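Long-range contact in computational Design of Enzyme (PDB 3TP4), which is a computationally designed protein on a glycosyl hydrolase family 26 scaffold, probably made to carry an activated serine in a catalytic triad: residues D237-S250 with K274-S286. Sequence-based numbering, arbitrary orientation.
Sequences DAFVDVLGLDTYDS and KGKVSAFTRFGVS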
loop_
_atom_site.group_PDB
_atom_site.type_symbol
_atom_site.label_atom_id
_atom_site.label_comp_id
_atom_site.label_asym_id
_atom_site.label_seq_id
_atom_site.Cartn_x
_atom_site.Cartn_y
_atom_site.Cartn_z
ATOM N N ASP A 237 10.366 -6.174 6.529
ATOM C CA ASP A 237 9.945 -5.499 7.755
ATOM C C ASP A 237 10.333 -4.024 7.819
ATOM O O ASP A 237 9.613 -3.215 8.408
ATOM C CB ASP A 237 10.513 -6.202 8.987
ATOM C CG ASP A 237 10.058 -7.645 9.104
ATOM O OD1 ASP A 237 9.107 -8.049 8.404
ATOM O OD2 ASP A 237 10.653 -8.373 9.920
ATOM N N ALA A 238 11.467 -3.663 7.229
ATOM C CA ALA A 238 11.916 -2.272 7.279
ATOM C C ALA A 238 11.128 -1.381 6.330
ATOM O O ALA A 238 11.359 -0.176 6.269
ATOM C CB ALA A 238 13.410 -2.181 6.952
ATOM N N PHE A 239 10.199 -1.971 5.585
ATOM C CA PHE A 239 9.548 -1.248 4.488
ATOM C C PHE A 239 8.023 -1.187 4.538
ATOM O O PHE A 239 7.416 -0.387 3.828
ATOM C CB PHE A 239 9.997 -1.835 3.144
ATOM C CG PHE A 239 11.467 -1.690 2.903
ATOM C CD1 PHE A 239 11.980 -0.500 2.425
ATOM C CD2 PHE A 239 12.339 -2.729 3.192
ATOM C CE1 PHE A 239 13.347 -0.338 2.223
ATOM C CE2 PHE A 239 13.708 -2.585 2.987
ATOM C CZ PHE A 239 14.209 -1.380 2.493
ATOM N N VAL A 240 7.412 -2.026 5.369
ATOM C CA VAL A 240 5.953 -2.134 5.433
ATOM C C VAL A 240 5.430 -1.876 6.853
ATOM O O VAL A 240 5.934 -2.470 7.810
ATOM C CB VAL A 240 5.498 -3.549 5.012
ATOM C CG1 VAL A 240 3.979 -3.691 5.152
ATOM C CG2 VAL A 240 5.944 -3.855 3.572
ATOM N N ASP A 241 4.436 -0.995 6.986
ATOM C CA ASP A 241 3.759 -0.771 8.273
ATOM C C ASP A 241 2.459 -1.582 8.403
ATOM O O ASP A 241 2.115 -2.053 9.492
ATOM C CB ASP A 241 3.393 0.707 8.451
ATOM C CG ASP A 241 4.608 1.619 8.575
ATOM O OD1 ASP A 241 5.476 1.364 9.449
ATOM O OD2 ASP A 241 4.677 2.599 7.794
ATOM N N VAL A 242 1.738 -1.719 7.293
ATOM C CA VAL A 242 0.396 -2.332 7.278
ATOM C C VAL A 242 0.337 -3.469 6.260
ATOM O O VAL A 242 0.623 -3.264 5.078
ATOM C CB VAL A 242 -0.704 -1.301 6.888
ATOM C CG1 VAL A 242 -2.076 -1.981 6.727
ATOM C CG2 VAL A 242 -0.790 -0.161 7.913
ATOM N N LEU A 243 -0.055 -4.656 6.721
ATOM C CA LEU A 243 -0.145 -5.833 5.873
ATOM C C LEU A 243 -1.587 -6.030 5.455
ATOM O O LEU A 243 -2.486 -6.057 6.310
ATOM C CB LEU A 243 0.323 -7.072 6.637
ATOM C CG LEU A 243 1.714 -6.982 7.262
ATOM C CD1 LEU A 243 1.936 -8.141 8.215
ATOM C CD2 LEU A 243 2.759 -6.985 6.184
ATOM N N GLY A 244 -1.811 -6.192 4.156
ATOM C CA GLY A 244 -3.163 -6.205 3.620
ATOM C C GLY A 244 -3.644 -7.509 3.002
ATOM O O GLY A 244 -2.958 -8.527 3.035
ATOM N N LEU A 245 -4.846 -7.452 2.436
ATOM C CA LEU A 245 -5.503 -8.599 1.824
ATOM C C LEU A 245 -6.652 -8.053 1.002
ATOM O O LEU A 245 -7.442 -7.242 1.498
ATOM C CB LEU A 245 -6.088 -9.530 2.891
ATOM C CG LEU A 245 -6.692 -10.830 2.357
ATOM C CD1 LEU A 245 -5.569 -11.842 2.060
ATOM C CD2 LEU A 245 -7.690 -11.425 3.367
ATOM N N ASP A 246 -6.754 -8.503 -0.244
ATOM C CA ASP A 246 -7.783 -8.021 -1.163
ATOM C C ASP A 246 -8.611 -9.195 -1.668
ATOM O O ASP A 246 -8.089 -10.080 -2.347
ATOM C CB ASP A 246 -7.134 -7.302 -2.351
ATOM C CG ASP A 246 -6.168 -6.213 -1.915
ATOM O OD1 ASP A 246 -6.523 -5.404 -1.034
ATOM O OD2 ASP A 246 -5.043 -6.177 -2.440
ATOM N N THR A 247 -9.899 -9.199 -1.341
ATOM C CA THR A 247 -10.762 -10.311 -1.702
ATOM C C THR A 247 -12.169 -9.844 -2.031
ATOM O O THR A 247 -12.871 -9.297 -1.170
ATOM C CB THR A 247 -10.858 -11.335 -0.556
ATOM O OG1 THR A 247 -9.555 -11.843 -0.269
ATOM C CG2 THR A 247 -11.760 -12.488 -0.953
ATOM N N TYR A 248 -12.572 -10.051 -3.281
ATOM C CA TYR A 248 -13.945 -9.805 -3.697
ATOM C C TYR A 248 -14.606 -11.153 -3.956
ATOM O O TYR A 248 -13.945 -12.094 -4.379
ATOM C CB TYR A 248 -13.993 -8.931 -4.949
ATOM C CG TYR A 248 -13.851 -7.448 -4.680
ATOM C CD1 TYR A 248 -13.098 -6.977 -3.614
ATOM C CD2 TYR A 248 -14.489 -6.518 -5.484
ATOM C CE1 TYR A 248 -12.980 -5.606 -3.363
ATOM C CE2 TYR A 248 -14.372 -5.154 -5.244
ATOM C CZ TYR A 248 -13.616 -4.706 -4.180
ATOM O OH TYR A 248 -13.512 -3.348 -3.939
ATOM N N ASP A 249 -15.901 -11.252 -3.673
ATOM C CA ASP A 249 -16.644 -12.492 -3.898
ATOM C C ASP A 249 -18.092 -12.152 -4.202
ATOM O O ASP A 249 -18.618 -11.152 -3.700
ATOM C CB ASP A 249 -16.556 -13.418 -2.675
ATOM C CG ASP A 249 -17.715 -14.429 -2.604
ATOM O OD1 ASP A 249 -17.595 -15.549 -3.155
ATOM O OD2 ASP A 249 -18.747 -14.105 -1.974
ATOM N N SER A 250 -18.729 -12.962 -5.044
ATOM C CA SER A 250 -20.152 -12.785 -5.325
ATOM C C SER A 250 -20.987 -14.031 -5.006
ATOM O O SER A 250 -22.190 -14.049 -5.270
ATOM C CB SER A 250 -20.380 -12.339 -6.778
ATOM O OG SER A 250 -20.009 -13.367 -7.675
ATOM N N LYS A 274 5.242 -9.651 13.816
ATOM C CA LYS A 274 6.183 -8.608 13.408
ATOM C C LYS A 274 5.992 -7.314 14.190
ATOM O O LYS A 274 6.765 -6.376 14.032
ATOM C CB LYS A 274 6.087 -8.343 11.899
ATOM C CG LYS A 274 6.518 -9.553 11.034
ATOM C CD LYS A 274 6.262 -9.304 9.551
ATOM C CE LYS A 274 6.759 -10.470 8.688
ATOM N NZ LYS A 274 8.228 -10.668 8.823
ATOM N N GLY A 275 4.965 -7.269 15.032
ATOM C CA GLY A 275 4.625 -6.051 15.748
ATOM C C GLY A 275 4.074 -5.005 14.793
ATOM O O GLY A 275 4.277 -3.810 14.981
ATOM N N LYS A 276 3.391 -5.466 13.750
ATOM C CA LYS A 276 2.836 -4.575 12.739
ATOM C C LYS A 276 1.311 -4.570 12.790
ATOM O O LYS A 276 0.703 -5.222 13.639
ATOM C CB LYS A 276 3.318 -4.993 11.341
ATOM C CG LYS A 276 4.847 -4.826 11.148
ATOM C CD LYS A 276 5.277 -5.177 9.724
ATOM C CE LYS A 276 6.809 -5.070 9.564
ATOM N NZ LYS A 276 7.286 -3.726 9.985
ATOM N N VAL A 277 0.706 -3.824 11.874
ATOM C CA VAL A 277 -0.745 -3.760 11.743
ATOM C C VAL A 277 -1.191 -4.571 10.534
ATOM O O VAL A 277 -0.544 -4.530 9.492
ATOM C CB VAL A 277 -1.202 -2.299 11.535
ATOM C CG1 VAL A 277 -2.666 -2.243 11.044
ATOM C CG2 VAL A 277 -1.006 -1.489 12.814
ATOM N N SER A 278 -2.277 -5.325 10.674
ATOM C CA SER A 278 -2.884 -5.963 9.512
ATOM C C SER A 278 -4.251 -5.347 9.263
ATOM O O SER A 278 -4.910 -4.876 10.199
ATOM C CB SER A 278 -3.025 -7.469 9.725
ATOM O OG SER A 278 -3.833 -7.739 10.866
ATOM N N ALA A 279 -4.686 -5.356 8.004
ATOM C CA ALA A 279 -5.988 -4.792 7.650
ATOM C C ALA A 279 -6.558 -5.546 6.459
ATOM O O ALA A 279 -5.808 -6.062 5.634
ATOM C CB ALA A 279 -5.857 -3.313 7.319
ATOM N N PHE A 280 -7.882 -5.630 6.389
ATOM C CA PHE A 280 -8.574 -6.236 5.246
ATOM C C PHE A 280 -8.677 -5.149 4.157
ATOM O O PHE A 280 -9.743 -4.579 3.920
ATOM C CB PHE A 280 -9.962 -6.716 5.707
ATOM C CG PHE A 280 -10.709 -7.583 4.706
ATOM C CD1 PHE A 280 -10.185 -7.861 3.445
ATOM C CD2 PHE A 280 -11.965 -8.098 5.036
ATOM C CE1 PHE A 280 -10.907 -8.653 2.520
ATOM C CE2 PHE A 280 -12.692 -8.880 4.131
ATOM C CZ PHE A 280 -12.169 -9.164 2.877
ATOM N N THR A 281 -7.553 -4.856 3.506
ATOM C CA THR A 281 -7.434 -3.639 2.700
ATOM C C THR A 281 -8.518 -3.467 1.651
ATOM O O THR A 281 -8.981 -2.355 1.416
ATOM C CB THR A 281 -6.024 -3.488 2.055
ATOM O OG1 THR A 281 -5.578 -4.753 1.537
ATOM C CG2 THR A 281 -5.034 -2.973 3.095
ATOM N N ARG A 282 -8.923 -4.554 1.012
ATOM C CA ARG A 282 -9.987 -4.456 0.028
ATOM C C ARG A 282 -10.974 -5.600 0.137
ATOM O O ARG A 282 -10.587 -6.775 0.171
ATOM C CB ARG A 282 -9.402 -4.404 -1.385
ATOM C CG ARG A 282 -8.601 -3.159 -1.669
ATOM C CD ARG A 282 -8.149 -3.149 -3.127
ATOM N NE ARG A 282 -9.208 -2.684 -4.026
ATOM C CZ ARG A 282 -9.036 -2.498 -5.334
ATOM N NH1 ARG A 282 -7.854 -2.751 -5.893
ATOM N NH2 ARG A 282 -10.035 -2.060 -6.083
ATOM N N PHE A 283 -12.252 -5.245 0.194
ATOM C CA PHE A 283 -13.318 -6.232 0.224
ATOM C C PHE A 283 -14.503 -5.717 -0.575
ATOM O O PHE A 283 -14.683 -4.506 -0.720
ATOM C CB PHE A 283 -13.739 -6.542 1.668
ATOM C CG PHE A 283 -14.832 -5.640 2.206
ATOM C CD1 PHE A 283 -14.547 -4.348 2.629
ATOM C CD2 PHE A 283 -16.137 -6.095 2.301
ATOM C CE1 PHE A 283 -15.544 -3.531 3.151
ATOM C CE2 PHE A 283 -17.147 -5.279 2.807
ATOM C CZ PHE A 283 -16.851 -3.993 3.234
ATOM N N GLY A 284 -15.329 -6.630 -1.075
ATOM C CA GLY A 284 -16.538 -6.218 -1.776
ATOM C C GLY A 284 -17.189 -7.352 -2.553
ATOM O O GLY A 284 -16.619 -8.436 -2.669
ATOM N N VAL A 285 -18.393 -7.108 -3.060
ATOM C CA VAL A 285 -19.053 -8.061 -3.948
ATOM C C VAL A 285 -18.405 -7.984 -5.336
ATOM O O VAL A 285 -18.288 -6.903 -5.903
ATOM C CB VAL A 285 -20.554 -7.752 -4.083
ATOM C CG1 VAL A 285 -21.194 -8.651 -5.138
ATOM C CG2 VAL A 285 -21.266 -7.912 -2.727
ATOM N N SER A 286 -17.970 -9.120 -5.873
ATOM C CA SER A 286 -17.353 -9.121 -7.207
ATOM C C SER A 286 -18.312 -8.513 -8.213
ATOM O O SER A 286 -19.451 -8.957 -8.333
ATOM C CB SER A 286 -17.004 -10.542 -7.661
ATOM O OG SER A 286 -16.113 -11.177 -6.778
HETATM O O HOH W 1 6.256 -0.749 10.795
HETATM O O HOH W 2 -5.691 -4.140 -4.950
HETATM O O HOH W 3 -11.946 -2.138 -2.282
HETATM O O HOH W 4 -13.074 -2.062 -6.559
#
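Val242 and Leu243 pair in parallel with Val277 and Ser278, the first rungs joining neighbouring strands of a TIM barrel; helix 254-274 makes the right-handed beta-alpha-beta crossover. Backbone bonds run Val277 N to Asp241 O, Leu243 N to Val277 O and Ala279 N to Leu243 O. The register slips by one residue at the inverse gamma turn centred on Phe280, and a second ladder starts with Asp246 beside Arg282, whose N and O bond Leu245 O and Thr247 N.

Thr281 bridges the slip: its OG1 (chi1 42°), between its own N and carbonyl carbon, accepts from Leu245 N at 2.9 Å and donates to Asp246 OD1 at 2.8 Å from above the carboxylate plane, while OD2 salt-bridges Arg171. The aliphatic stem of Arg282 lies against the carboxylate, CB 3.1 Å from Asp246 OD1, and a bend at chi3 (81°) carries the guanidinium to water 2, which accepts from NH1 and reaches Asp246 OD2 weakly.

At the other end Lys276 NZ grips Val240 O and Asp237 O, each at 2.9 Å, the first almost head-on, the second on a lone pair. Lys274 NZ adds a salt bridge to the syn lone pair of Asp237 OD1, which also bonds Tyr234.

Phe280 turns its edge to Leu245 O, 3.4 Å from CD1. Gly284 CA makes a CH-pi contact over one face of the Tyr248 ring, 3.9 Å from its centroid and 7° off the normal, where any side chain would hit the ring. Tyr248 OH meets water 3 and water 4, which accept from Arg282 NE and, weakly, NH2. An alanine in place of Tyr248 would probably remove the CH-pi contact, open a gap beside Gly284 and leave both waters without this partner. Water 3 lies in the ring plane, 2.6 Å from Tyr248 OH.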